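Local structure of minor capsid protein (Cafeteriavirus-dependent mavirus, 6G42) at residues 49-54 / 209-214; 73-78 / 111-116; 142-147 / 154-159; 271-276 / 301-306. The protein forms the pentameric penton of the mavirus capsid, which probably occupies the fivefold vertices of the shell, with a single jelly-roll domain in each subunit. All coordinates share one frame; numbering follows the deposited sequence.

Interaction 1: residues 49-54 / 209-214; sequences YLLIVE and NDLPVS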
loop_
_atom_site.group_PDB
_atom_site.type_symbol
_atom_site.label_atom_id
_atom_site.label_comp_id
_atom_site.label_asym_id
_atom_site.label_seq_id
_atom_site.Cartn_x
_atom_site.Cartn_y
_atom_site.Cartn_z
ATOM N N TYR C 49 3.911 27.862 22.836
ATOM C CA TYR C 49 3.418 27.177 21.636
ATOM C C TYR C 49 4.467 26.353 20.900
ATOM O O TYR C 49 5.655 26.675 20.903
ATOM C CB TYR C 49 2.852 28.192 20.653
ATOM C CG TYR C 49 1.630 28.913 21.152
ATOM C CD1 TYR C 49 1.748 30.028 21.978
ATOM C CD2 TYR C 49 0.352 28.490 20.796
ATOM C CE1 TYR C 49 0.625 30.703 22.437
ATOM C CE2 TYR C 49 -0.779 29.158 21.248
ATOM C CZ TYR C 49 -0.637 30.266 22.067
ATOM O OH TYR C 49 -1.747 30.936 22.515
ATOM N N LEU C 50 3.988 25.285 20.267
ATOM C CA LEU C 50 4.745 24.524 19.283
ATOM C C LEU C 50 4.182 24.852 17.909
ATOM O O LEU C 50 2.999 25.135 17.786
ATOM C CB LEU C 50 4.601 23.028 19.547
ATOM C CG LEU C 50 5.060 22.514 20.911
ATOM C CD1 LEU C 50 4.674 21.050 21.057
ATOM C CD2 LEU C 50 6.562 22.690 21.092
ATOM N N LEU C 51 5.037 24.813 16.893
ATOM C CA LEU C 51 4.639 24.983 15.495
ATOM C C LEU C 51 4.853 23.681 14.721
ATOM O O LEU C 51 5.942 23.093 14.769
ATOM C CB LEU C 51 5.462 26.086 14.834
ATOM C CG LEU C 51 5.379 26.217 13.307
ATOM C CD1 LEU C 51 3.988 26.643 12.865
ATOM C CD2 LEU C 51 6.409 27.215 12.829
ATOM N N ILE C 52 3.823 23.270 13.981
ATOM C CA ILE C 52 3.917 22.144 13.044
ATOM C C ILE C 52 3.208 22.486 11.734
ATOM O O ILE C 52 2.117 23.069 11.738
ATOM C CB ILE C 52 3.371 20.826 13.652
ATOM C CG1 ILE C 52 3.537 19.660 12.677
ATOM C CG2 ILE C 52 1.906 20.941 14.060
ATOM C CD1 ILE C 52 3.504 18.311 13.367
ATOM N N VAL C 53 3.857 22.142 10.619
ATOM C CA VAL C 53 3.281 22.298 9.290
ATOM C C VAL C 53 2.386 21.085 9.053
ATOM O O VAL C 53 2.881 19.989 8.789
ATOM C CB VAL C 53 4.380 22.405 8.206
ATOM C CG1 VAL C 53 3.781 22.529 6.803
ATOM C CG2 VAL C 53 5.286 23.598 8.499
ATOM N N GLU C 54 1.074 21.292 9.169
ATOM C CA GLU C 54 0.075 20.234 8.968
ATOM C C GLU C 54 0.033 19.746 7.506
ATOM O O GLU C 54 0.056 18.542 7.245
ATOM C CB GLU C 54 -1.308 20.749 9.393
ATOM C CG GLU C 54 -2.486 19.778 9.236
ATOM C CD GLU C 54 -2.482 18.624 10.227
ATOM O OE1 GLU C 54 -1.664 18.635 11.185
ATOM O OE2 GLU C 54 -3.318 17.700 10.049
ATOM N N ASN C 209 12.932 33.838 7.646
ATOM C CA ASN C 209 13.978 34.743 8.171
ATOM C C ASN C 209 13.575 35.530 9.436
ATOM O O ASN C 209 14.453 35.982 10.170
ATOM C CB ASN C 209 14.527 35.692 7.082
ATOM C CG ASN C 209 13.441 36.476 6.354
ATOM O OD1 ASN C 209 12.329 36.647 6.854
ATOM N ND2 ASN C 209 13.765 36.952 5.155
ATOM N N ASP C 210 12.272 35.683 9.689
ATOM C CA ASP C 210 11.779 36.525 10.807
ATOM C C ASP C 210 10.713 35.922 11.763
ATOM O O ASP C 210 10.168 36.643 12.610
ATOM C CB ASP C 210 11.279 37.863 10.247
ATOM C CG ASP C 210 10.089 37.709 9.309
ATOM O OD1 ASP C 210 9.796 36.571 8.870
ATOM O OD2 ASP C 210 9.449 38.742 9.002
ATOM N N LEU C 211 10.420 34.625 11.644
ATOM C CA LEU C 211 9.522 33.949 12.589
ATOM C C LEU C 211 10.322 33.567 13.830
ATOM O O LEU C 211 11.319 32.857 13.704
ATOM C CB LEU C 211 8.916 32.686 11.972
ATOM C CG LEU C 211 7.941 31.863 12.832
ATOM C CD1 LEU C 211 6.644 32.606 13.104
ATOM C CD2 LEU C 211 7.636 30.542 12.149
ATOM N N PRO C 212 9.902 34.033 15.028
ATOM C CA PRO C 212 10.633 33.652 16.241
ATOM C C PRO C 212 10.415 32.174 16.594
ATOM O O PRO C 212 9.533 31.817 17.386
ATOM C CB PRO C 212 10.083 34.606 17.307
ATOM C CG PRO C 212 8.729 34.980 16.820
ATOM C CD PRO C 212 8.799 34.970 15.323
ATOM N N VAL C 213 11.234 31.336 15.968
ATOM C CA VAL C 213 11.158 29.889 16.098
ATOM C C VAL C 213 12.559 29.348 16.392
ATOM O O VAL C 213 13.565 29.947 15.996
ATOM C CB VAL C 213 10.548 29.256 14.818
ATOM C CG1 VAL C 213 11.492 29.366 13.626
ATOM C CG2 VAL C 213 10.151 27.810 15.053
ATOM N N SER C 214 12.621 28.218 17.086
ATOM C CA SER C 214 13.897 27.596 17.417
ATOM C C SER C 214 14.593 27.112 16.147
ATOM O O SER C 214 13.951 26.573 15.246
ATOM C CB SER C 214 13.687 26.437 18.388
ATOM O OG SER C 214 14.907 26.084 19.008
#
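Within the hydrophobic interior of the jelly-roll, Leu-51 of strand 49-62 meets Leu-211 and Val-213 of the loop that follows strand 201-207. The two leucines meet end to end: CD2 of Leu-51 lies 3.6 Å from CD2 of Leu-211. The same methyl of Leu-51 is also the one that faces Val-213, whose CG2 stands 4.4 Å away, a looser van der Waals approach. Both leucines carry CG anti to the backbone N (chi1 168° for Leu-51, 180° for Leu-211), which extends each branched end toward the other segment. The backbones themselves stay well apart, with 8.2 Å between CA of Leu-51 and CA of Val-213, so side chains alone bridge the distance. Leucine suits this task because it reaches far and ends in two methyls, while the shorter valine fills in beside it.

The loop is shaped by Pro-212, the centre of an inverse gamma turn in which N of Val-213 makes a weak hydrogen bond to O of Leu-211 at 2.7 Å. Proline's restricted phi favours such a turn, and both flanking side chains point inward. Leu-211 continues onto Phe-273, and Leu-51 onto Phe-303 and Leu-235, so the contact merges with the larger apolar interior. On the outer side of the same strand, Leu-50 packs on Tyr-8 of a neighbouring subunit. Such alternation of core and outer residues is expected of a strand in a beta-sandwich such as the jelly-roll, whose interior the loop here helps to fill.

Interaction 2: residues 73-78 / 111-116; sequences YQVGIF and TAINET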
loop_
_atom_site.group_PDB
_atom_site.type_symbol
_atom_site.label_atom_id
_atom_site.label_comp_id
_atom_site.label_asym_id
_atom_site.label_seq_id
_atom_site.Cartn_x
_atom_site.Cartn_y
_atom_site.Cartn_z
ATOM N N TYR C 73 30.910 10.969 -15.782
ATOM C CA TYR C 73 30.705 9.755 -16.574
ATOM C C TYR C 73 31.771 9.600 -17.655
ATOM O O TYR C 73 32.305 10.589 -18.154
ATOM C CB TYR C 73 29.306 9.738 -17.217
ATOM C CG TYR C 73 28.118 9.689 -16.256
ATOM C CD1 TYR C 73 28.243 9.218 -14.939
ATOM C CD2 TYR C 73 26.849 10.080 -16.689
ATOM C CE1 TYR C 73 27.149 9.175 -14.085
ATOM C CE2 TYR C 73 25.751 10.037 -15.842
ATOM C CZ TYR C 73 25.904 9.587 -14.539
ATOM O OH TYR C 73 24.819 9.544 -13.696
ATOM N N GLN C 74 32.063 8.344 -17.997
ATOM C CA GLN C 74 32.943 7.981 -19.111
ATOM C C GLN C 74 32.501 6.645 -19.690
ATOM O O GLN C 74 32.345 5.673 -18.948
ATOM C CB GLN C 74 34.398 7.818 -18.665
ATOM C CG GLN C 74 35.110 9.087 -18.231
ATOM C CD GLN C 74 36.589 8.862 -17.929
ATOM O OE1 GLN C 74 37.196 7.887 -18.383
ATOM N NE2 GLN C 74 37.177 9.774 -17.154
ATOM N N VAL C 75 32.317 6.601 -21.008
ATOM C CA VAL C 75 32.112 5.333 -21.726
ATOM C C VAL C 75 33.404 4.911 -22.422
ATOM O O VAL C 75 34.355 5.687 -22.509
ATOM C CB VAL C 75 30.937 5.370 -22.735
ATOM C CG1 VAL C 75 29.617 5.512 -21.995
ATOM C CG2 VAL C 75 31.097 6.471 -23.779
ATOM N N GLY C 76 33.430 3.670 -22.895
ATOM C CA GLY C 76 34.588 3.129 -23.605
ATOM C C GLY C 76 34.245 1.888 -24.401
ATOM O O GLY C 76 33.134 1.367 -24.302
ATOM N N ILE C 77 35.199 1.427 -25.205
ATOM C CA ILE C 77 35.023 0.216 -26.018
ATOM C C ILE C 77 36.238 -0.688 -25.880
ATOM O O ILE C 77 37.375 -0.244 -26.041
ATOM C CB ILE C 77 34.761 0.548 -27.498
ATOM C CG1 ILE C 77 33.661 1.611 -27.581
ATOM C CG2 ILE C 77 34.383 -0.718 -28.265
ATOM C CD1 ILE C 77 33.090 1.859 -28.952
ATOM N N PHE C 78 35.967 -1.962 -25.595
ATOM C CA PHE C 78 36.982 -2.974 -25.310
ATOM C C PHE C 78 36.890 -4.065 -26.370
ATOM O O PHE C 78 35.849 -4.711 -26.510
ATOM C CB PHE C 78 36.732 -3.565 -23.921
ATOM C CG PHE C 78 37.805 -4.503 -23.443
ATOM C CD1 PHE C 78 38.972 -4.012 -22.870
ATOM C CD2 PHE C 78 37.639 -5.883 -23.537
ATOM C CE1 PHE C 78 39.958 -4.877 -22.416
ATOM C CE2 PHE C 78 38.621 -6.754 -23.085
ATOM C CZ PHE C 78 39.782 -6.250 -22.522
ATOM N N THR C 111 20.183 10.292 -24.652
ATOM C CA THR C 111 20.729 10.835 -25.906
ATOM C C THR C 111 22.190 11.280 -25.738
ATOM O O THR C 111 23.045 10.919 -26.549
ATOM C CB THR C 111 19.870 12.012 -26.424
ATOM O OG1 THR C 111 18.521 11.573 -26.620
ATOM C CG2 THR C 111 20.400 12.560 -27.757
ATOM N N ALA C 112 22.471 12.035 -24.677
ATOM C CA ALA C 112 23.829 12.523 -24.389
ATOM C C ALA C 112 24.855 11.392 -24.272
ATOM O O ALA C 112 25.954 11.485 -24.813
ATOM C CB ALA C 112 23.831 13.366 -23.124
ATOM N N ILE C 113 24.488 10.331 -23.564
ATOM C CA ILE C 113 25.339 9.145 -23.437
ATOM C C ILE C 113 25.505 8.463 -24.802
ATOM O O ILE C 113 26.574 7.934 -25.106
ATOM C CB ILE C 113 24.778 8.165 -22.370
ATOM C CG1 ILE C 113 24.916 8.785 -20.968
ATOM C CG2 ILE C 113 25.493 6.811 -22.403
ATOM C CD1 ILE C 113 24.051 8.146 -19.899
ATOM N N ASN C 114 24.446 8.492 -25.611
ATOM C CA ASN C 114 24.444 7.881 -26.946
ATOM C C ASN C 114 25.380 8.573 -27.936
ATOM O O ASN C 114 26.132 7.906 -28.643
ATOM C CB ASN C 114 23.021 7.866 -27.524
ATOM C CG ASN C 114 22.859 6.869 -28.658
ATOM O OD1 ASN C 114 23.470 5.801 -28.655
ATOM N ND2 ASN C 114 22.025 7.209 -29.634
ATOM N N GLU C 115 25.315 9.903 -27.991
ATOM C CA GLU C 115 26.165 10.699 -28.893
ATOM C C GLU C 115 27.657 10.606 -28.543
ATOM O O GLU C 115 28.507 10.632 -29.436
ATOM C CB GLU C 115 25.713 12.165 -28.906
ATOM C CG GLU C 115 24.361 12.385 -29.575
ATOM C CD GLU C 115 23.861 13.821 -29.484
ATOM O OE1 GLU C 115 24.497 14.657 -28.806
ATOM O OE2 GLU C 115 22.812 14.118 -30.095
ATOM N N THR C 116 27.958 10.509 -27.249
ATOM C CA THR C 116 29.315 10.213 -26.765
ATOM C C THR C 116 29.790 8.855 -27.288
ATOM O O THR C 116 30.925 8.713 -27.742
ATOM C CB THR C 116 29.362 10.185 -25.225
ATOM O OG1 THR C 116 28.738 11.362 -24.709
ATOM C CG2 THR C 116 30.802 10.111 -24.711
#
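Val-75, Ile-113 and Thr-116 make this contact, in which one inward-facing residue of strand 74-79 meets two residues of helix 106-120 that lie three positions, nearly one turn, apart. Val-75 contributes the largest share of buried surface and divides its methyls between the two helical partners. CG2 approaches CG2 of Thr-116 at 3.8 Å, the two short side chains crossing at a slant, while CG1 stands 4.3 Å from CG2 of Ile-113. A beta-branched valine fits a strand well and offers two methyls from a single short stem.

Thr-116 shows how a threonine can serve an apolar interface. Its CG2 lies anti to the backbone N and faces the strand, whereas OG1 turns back along the helix and donates a hydrogen bond of 2.8 Å to O of Ala-112. The hydroxyl oxygen makes an angle of 151° at the acceptor with the C=O bond, and is tilted 23° from the carbonyl plane. That bond satisfies the buried hydroxyl within its own helix and fixes the rotation that presents the methyl to Val-75.

Ile-113, whose larger side chain inclines its end toward the strand, also packs on Phe-133 and, like Val-75, on Met-162 of helix 160-165. The result is a helix packed on one face of an antiparallel sheet, as in alpha+beta domains, here in one that lies well away from the chain's centre.

Interaction 3: residues 142-147 / 154-159; sequences FEITTT and HFIMFN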
loop_
_atom_site.group_PDB
_atom_site.type_symbol
_atom_site.label_atom_id
_atom_site.label_comp_id
_atom_site.label_asym_id
_atom_site.label_seq_id
_atom_site.Cartn_x
_atom_site.Cartn_y
_atom_site.Cartn_z
ATOM N N PHE C 142 16.659 2.332 -18.740
ATOM C CA PHE C 142 17.537 2.572 -19.881
ATOM C C PHE C 142 17.863 1.253 -20.575
ATOM O O PHE C 142 18.010 0.216 -19.917
ATOM C CB PHE C 142 18.817 3.280 -19.441
ATOM C CG PHE C 142 18.595 4.696 -18.990
ATOM C CD1 PHE C 142 18.204 4.968 -17.684
ATOM C CD2 PHE C 142 18.770 5.762 -19.873
ATOM C CE1 PHE C 142 17.996 6.276 -17.263
ATOM C CE2 PHE C 142 18.563 7.072 -19.456
ATOM C CZ PHE C 142 18.174 7.330 -18.149
ATOM N N GLU C 143 17.973 1.313 -21.903
ATOM C CA GLU C 143 18.208 0.137 -22.748
ATOM C C GLU C 143 19.437 0.327 -23.629
ATOM O O GLU C 143 19.740 1.445 -24.050
ATOM C CB GLU C 143 16.998 -0.116 -23.651
ATOM C CG GLU C 143 15.692 -0.346 -22.914
ATOM C CD GLU C 143 14.549 -0.663 -23.857
ATOM O OE1 GLU C 143 14.359 0.075 -24.845
ATOM O OE2 GLU C 143 13.821 -1.643 -23.603
ATOM N N ILE C 144 20.126 -0.778 -23.911
ATOM C CA ILE C 144 21.232 -0.811 -24.869
ATOM C C ILE C 144 20.831 -1.760 -25.989
ATOM O O ILE C 144 20.532 -2.931 -25.735
ATOM C CB ILE C 144 22.554 -1.271 -24.213
ATOM C CG1 ILE C 144 23.040 -0.222 -23.206
ATOM C CG2 ILE C 144 23.645 -1.494 -25.256
ATOM C CD1 ILE C 144 23.978 -0.766 -22.150
ATOM N N THR C 145 20.820 -1.243 -27.218
ATOM C CA THR C 145 20.511 -2.027 -28.419
ATOM C C THR C 145 21.800 -2.314 -29.189
ATOM O O THR C 145 22.635 -1.422 -29.364
ATOM C CB THR C 145 19.496 -1.299 -29.316
ATOM O OG1 THR C 145 18.305 -1.051 -28.564
ATOM C CG2 THR C 145 19.141 -2.132 -30.552
ATOM N N THR C 146 21.931 -3.557 -29.656
ATOM C CA THR C 146 23.171 -4.065 -30.257
ATOM C C THR C 146 22.902 -5.143 -31.308
ATOM O O THR C 146 21.887 -5.838 -31.251
ATOM C CB THR C 146 24.111 -4.668 -29.186
ATOM O OG1 THR C 146 23.344 -5.395 -28.218
ATOM C CG2 THR C 146 24.902 -3.584 -28.476
ATOM N N THR C 147 23.826 -5.268 -32.264
ATOM C CA THR C 147 23.828 -6.371 -33.237
ATOM C C THR C 147 24.666 -7.532 -32.708
ATOM O O THR C 147 25.484 -7.357 -31.796
ATOM C CB THR C 147 24.401 -5.949 -34.604
ATOM O OG1 THR C 147 25.763 -5.522 -34.451
ATOM C CG2 THR C 147 23.573 -4.821 -35.221
ATOM N N HIS C 154 33.147 -6.834 -29.623
ATOM C CA HIS C 154 33.465 -5.803 -28.625
ATOM C C HIS C 154 32.535 -5.794 -27.409
ATOM O O HIS C 154 31.503 -6.468 -27.385
ATOM C CB HIS C 154 33.422 -4.420 -29.286
ATOM C CG HIS C 154 34.221 -4.324 -30.550
ATOM N ND1 HIS C 154 33.710 -4.660 -31.785
ATOM C CD2 HIS C 154 35.496 -3.928 -30.767
ATOM C CE1 HIS C 154 34.634 -4.472 -32.710
ATOM N NE2 HIS C 154 35.729 -4.027 -32.118
ATOM N N PHE C 155 32.939 -5.017 -26.407
ATOM C CA PHE C 155 32.120 -4.699 -25.235
ATOM C C PHE C 155 31.939 -3.188 -25.110
ATOM O O PHE C 155 32.686 -2.412 -25.708
ATOM C CB PHE C 155 32.807 -5.182 -23.958
ATOM C CG PHE C 155 32.614 -6.639 -23.658
ATOM C CD1 PHE C 155 31.336 -7.182 -23.542
ATOM C CD2 PHE C 155 33.714 -7.465 -23.427
ATOM C CE1 PHE C 155 31.159 -8.524 -23.241
ATOM C CE2 PHE C 155 33.544 -8.806 -23.122
ATOM C CZ PHE C 155 32.265 -9.336 -23.029
ATOM N N ILE C 156 30.946 -2.789 -24.317
ATOM C CA ILE C 156 30.785 -1.404 -23.866
ATOM C C ILE C 156 31.323 -1.321 -22.436
ATOM O O ILE C 156 31.031 -2.188 -21.611
ATOM C CB ILE C 156 29.309 -0.954 -23.891
ATOM C CG1 ILE C 156 28.757 -0.997 -25.322
ATOM C CG2 ILE C 156 29.157 0.459 -23.324
ATOM C CD1 ILE C 156 27.243 -0.961 -25.407
ATOM N N MET C 157 32.093 -0.268 -22.157
ATOM C CA MET C 157 32.699 -0.028 -20.839
ATOM C C MET C 157 32.003 1.129 -20.138
ATOM O O MET C 157 31.718 2.142 -20.766
ATOM C CB MET C 157 34.174 0.347 -20.979
ATOM C CG MET C 157 35.081 -0.738 -21.533
ATOM S SD MET C 157 36.650 -0.054 -22.101
ATOM C CE MET C 157 37.335 0.627 -20.592
ATOM N N PHE C 158 31.740 0.963 -18.843
ATOM C CA PHE C 158 31.203 2.015 -17.970
ATOM C C PHE C 158 32.234 2.250 -16.868
ATOM O O PHE C 158 32.697 1.296 -16.238
ATOM C CB PHE C 158 29.903 1.539 -17.293
ATOM C CG PHE C 158 28.642 1.698 -18.121
ATOM C CD1 PHE C 158 28.645 1.666 -19.517
ATOM C CD2 PHE C 158 27.417 1.824 -17.473
ATOM C CE1 PHE C 158 27.467 1.793 -20.239
ATOM C CE2 PHE C 158 26.236 1.950 -18.193
ATOM C CZ PHE C 158 26.263 1.934 -19.579
ATOM N N ASN C 159 32.581 3.512 -16.616
ATOM C CA ASN C 159 33.428 3.860 -15.458
ATOM C C ASN C 159 32.606 3.788 -14.161
ATOM O O ASN C 159 31.410 3.499 -14.204
ATOM C CB ASN C 159 34.115 5.225 -15.645
ATOM C CG ASN C 159 33.172 6.403 -15.489
ATOM O OD1 ASN C 159 31.979 6.301 -15.754
ATOM N ND2 ASN C 159 33.718 7.546 -15.089
#
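Ile-144 overlaps Ile-156 and reaches on to Phe-158, joining strands 141-145 and 154-158 by side chains alone. The two isoleucines lie alongside one another, pointing opposite ways, so that CG2 of Ile-144 comes to 3.6 Å from CD1 of Ile-156. In Ile-144, CG2 stands anti to the backbone N while CG1 lies beside it (chi1 -67°), which splits the side chain into two arms: CG2 toward Ile-156, and CD1 toward the Phe-158 ring, 4.4 Å from its CZ at an oblique approach. Isoleucine serves here because its beta-branch keeps to an extended strand and still yields two separate contacts. Ile-156 has a similar first torsion and sends its long arm toward Ile-144; the CA atoms of Ile-144 and Ile-156 are 9.6 Å apart, the spacing of facing layers rather than of paired strands.

The strands belong to different sheets: 141-145 runs between 132-136 and 187-189, and 154-158 between 74-79 and 179-181. Phe-133 and Val-181 touch both Ile-144 and Phe-158. Helix 148-153 links the two strands, with Thr-147 at its N-cap, and Asn-159 N-caps helix 160-165 beyond.

Interaction 4: residues 271-276 / 301-306; sequences NRFNLS and LLFESI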
loop_
_atom_site.group_PDB
_atom_site.type_symbol
_atom_site.label_atom_id
_atom_site.label_comp_id
_atom_site.label_asym_id
_atom_site.label_seq_id
_atom_site.Cartn_x
_atom_site.Cartn_y
_atom_site.Cartn_z
ATOM N N ASN C 271 3.491 39.631 14.988
ATOM C CA ASN C 271 2.341 40.073 14.201
ATOM C C ASN C 271 2.379 39.601 12.737
ATOM O O ASN C 271 1.335 39.367 12.119
ATOM C CB ASN C 271 2.337 41.600 14.254
ATOM C CG ASN C 271 1.043 42.210 13.790
ATOM O OD1 ASN C 271 0.009 41.546 13.707
ATOM N ND2 ASN C 271 1.088 43.501 13.505
ATOM N N ARG C 272 3.584 39.494 12.187
ATOM C CA ARG C 272 3.798 39.077 10.816
ATOM C C ARG C 272 5.092 38.280 10.690
ATOM O O ARG C 272 5.989 38.388 11.531
ATOM C CB ARG C 272 3.848 40.307 9.901
ATOM C CG ARG C 272 4.988 41.273 10.181
ATOM C CD ARG C 272 4.785 42.615 9.494
ATOM N NE ARG C 272 5.089 42.576 8.064
ATOM C CZ ARG C 272 5.046 43.631 7.247
ATOM N NH1 ARG C 272 4.703 44.838 7.699
ATOM N NH2 ARG C 272 5.347 43.480 5.958
ATOM N N PHE C 273 5.169 37.477 9.633
ATOM C CA PHE C 273 6.388 36.738 9.296
ATOM C C PHE C 273 6.375 36.290 7.843
ATOM O O PHE C 273 5.343 36.330 7.177
ATOM C CB PHE C 273 6.592 35.532 10.230
ATOM C CG PHE C 273 5.451 34.547 10.226
ATOM C CD1 PHE C 273 4.349 34.737 11.054
ATOM C CD2 PHE C 273 5.489 33.417 9.416
ATOM C CE1 PHE C 273 3.301 33.832 11.064
ATOM C CE2 PHE C 273 4.444 32.508 9.422
ATOM C CZ PHE C 273 3.346 32.716 10.247
ATOM N N ASN C 274 7.545 35.871 7.376
ATOM C CA ASN C 274 7.749 35.404 6.013
ATOM C C ASN C 274 7.888 33.880 5.993
ATOM O O ASN C 274 8.472 33.293 6.905
ATOM C CB ASN C 274 9.012 36.037 5.435
ATOM C CG ASN C 274 9.181 35.751 3.958
ATOM O OD1 ASN C 274 9.963 34.878 3.567
ATOM N ND2 ASN C 274 8.434 36.471 3.127
ATOM N N LEU C 275 7.335 33.258 4.954
ATOM C CA LEU C 275 7.579 31.848 4.646
ATOM C C LEU C 275 8.035 31.767 3.199
ATOM O O LEU C 275 7.474 32.446 2.334
ATOM C CB LEU C 275 6.312 31.006 4.814
ATOM C CG LEU C 275 5.695 30.933 6.208
ATOM C CD1 LEU C 275 4.335 30.263 6.152
ATOM C CD2 LEU C 275 6.605 30.185 7.158
ATOM N N SER C 276 9.047 30.937 2.942
ATOM C CA SER C 276 9.477 30.641 1.576
ATOM C C SER C 276 9.876 29.183 1.421
ATOM O O SER C 276 10.325 28.553 2.375
ATOM C CB SER C 276 10.627 31.561 1.143
ATOM O OG SER C 276 11.574 31.714 2.174
ATOM N N LEU C 301 -0.711 25.730 8.700
ATOM C CA LEU C 301 0.145 25.703 9.879
ATOM C C LEU C 301 -0.698 25.463 11.126
ATOM O O LEU C 301 -1.880 25.810 11.164
ATOM C CB LEU C 301 0.887 27.032 10.014
ATOM C CG LEU C 301 1.706 27.510 8.817
ATOM C CD1 LEU C 301 2.200 28.919 9.071
ATOM C CD2 LEU C 301 2.886 26.593 8.541
ATOM N N LEU C 302 -0.084 24.865 12.141
ATOM C CA LEU C 302 -0.733 24.668 13.435
ATOM C C LEU C 302 0.144 25.212 14.553
ATOM O O LEU C 302 1.292 24.785 14.706
ATOM C CB LEU C 302 -1.015 23.184 13.682
ATOM C CG LEU C 302 -1.506 22.800 15.084
ATOM C CD1 LEU C 302 -2.818 23.501 15.420
ATOM C CD2 LEU C 302 -1.652 21.292 15.211
ATOM N N PHE C 303 -0.405 26.152 15.319
ATOM C CA PHE C 303 0.202 26.589 16.571
ATOM C C PHE C 303 -0.531 25.867 17.699
ATOM O O PHE C 303 -1.712 26.127 17.955
ATOM C CB PHE C 303 0.135 28.110 16.704
ATOM C CG PHE C 303 0.902 28.839 15.630
ATOM C CD1 PHE C 303 2.270 29.067 15.764
ATOM C CD2 PHE C 303 0.263 29.277 14.470
ATOM C CE1 PHE C 303 2.980 29.727 14.771
ATOM C CE2 PHE C 303 0.967 29.936 13.472
ATOM C CZ PHE C 303 2.328 30.163 13.622
ATOM N N GLU C 304 0.173 24.931 18.330
ATOM C CA GLU C 304 -0.373 24.060 19.372
ATOM C C GLU C 304 0.226 24.450 20.730
ATOM O O GLU C 304 1.450 24.392 20.918
ATOM C CB GLU C 304 -0.044 22.602 19.033
ATOM C CG GLU C 304 -0.649 21.562 19.964
ATOM C CD GLU C 304 -0.194 20.144 19.643
ATOM O OE1 GLU C 304 -0.151 19.779 18.447
ATOM O OE2 GLU C 304 0.127 19.388 20.592
ATOM N N SER C 305 -0.631 24.849 21.670
ATOM C CA SER C 305 -0.168 25.328 22.978
ATOM C C SER C 305 0.234 24.168 23.872
ATOM O O SER C 305 -0.230 23.042 23.682
ATOM C CB SER C 305 -1.231 26.194 23.672
ATOM O OG SER C 305 -2.310 25.423 24.160
ATOM N N ILE C 306 1.099 24.465 24.842
ATOM C CA ILE C 306 1.547 23.491 25.844
ATOM C C ILE C 306 1.021 23.970 27.201
ATOM O O ILE C 306 1.424 23.489 28.260
ATOM C CB ILE C 306 3.092 23.328 25.889
ATOM C CG1 ILE C 306 3.740 23.602 24.520
ATOM C CG2 ILE C 306 3.462 21.926 26.373
ATOM C CD1 ILE C 306 5.259 23.613 24.539
#
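The rings of Phe-273 and Phe-303 meet the rest of this contact mostly at their edges rather than across their faces. CD1 of Leu-301 sits at the edge of the Phe-273 ring, near its plane, 4.1 Å from CZ. CD2 of Leu-275 also lies in that plane at the edge, its nearest ring atom being CE2. The two rings approach through their CZ atoms at 4.4 Å: CZ of Phe-273 is at the edge of the Phe-303 ring, whereas CZ of Phe-303 stands oblique to the Phe-273 ring, so no face-to-face stack forms. With chi1 at 58°, CG of Phe-273 is flanked by both backbone branches, and this rotation directs the ring across the interior to Leu-301.

A second bridge is purely aliphatic. Leu-275 and Leu-301 touch through their outermost methyls, with 3.9 Å between their CD1 atoms, so one methyl of Leu-301 touches both residues of the opposing strand. Long leucines and large phenylalanines are what this span needs, because the axes of the short strand segments come no closer than 13.2 Å; at 133° between their N-to-C directions they run obliquely, nearer antiparallel than parallel.

Strand 272-281 lies in one sheet, with 33-37 and 201-207 paired to it; strand 296-305 lies in the other, between 8-15 and 49-62. Leu-11 of strand 8-15 touches both Phe-273 and Leu-301, Ile-36 of strand 33-37 adjoins Phe-273 and Leu-275, and Val-53 of strand 49-62 packs against Leu-301.

How the interactions relate
All four contacts are buried and apolar, but they form two groups on opposite sides of the chain's centre. Interactions 1 and 4, with centres about 5 Å apart, share the jelly-roll interior; strands 49-62 and 296-305 are neighbours there, and Asp-210 also ties the loop of interaction 1 to Asn-274. Interactions 2 and 3, with centres about 9 Å apart, share the sheet holding strands 74-79 and 154-158, their centres about 49 to 54 Å from those of interactions 1 and 4. Leucine methyls serve both jelly-roll contacts, joined by phenylalanine edges in interaction 4, whereas beta-branched residues dominate in interactions 2 and 3. Neighbouring subunits reach the segments of interactions 1 and 4 alone.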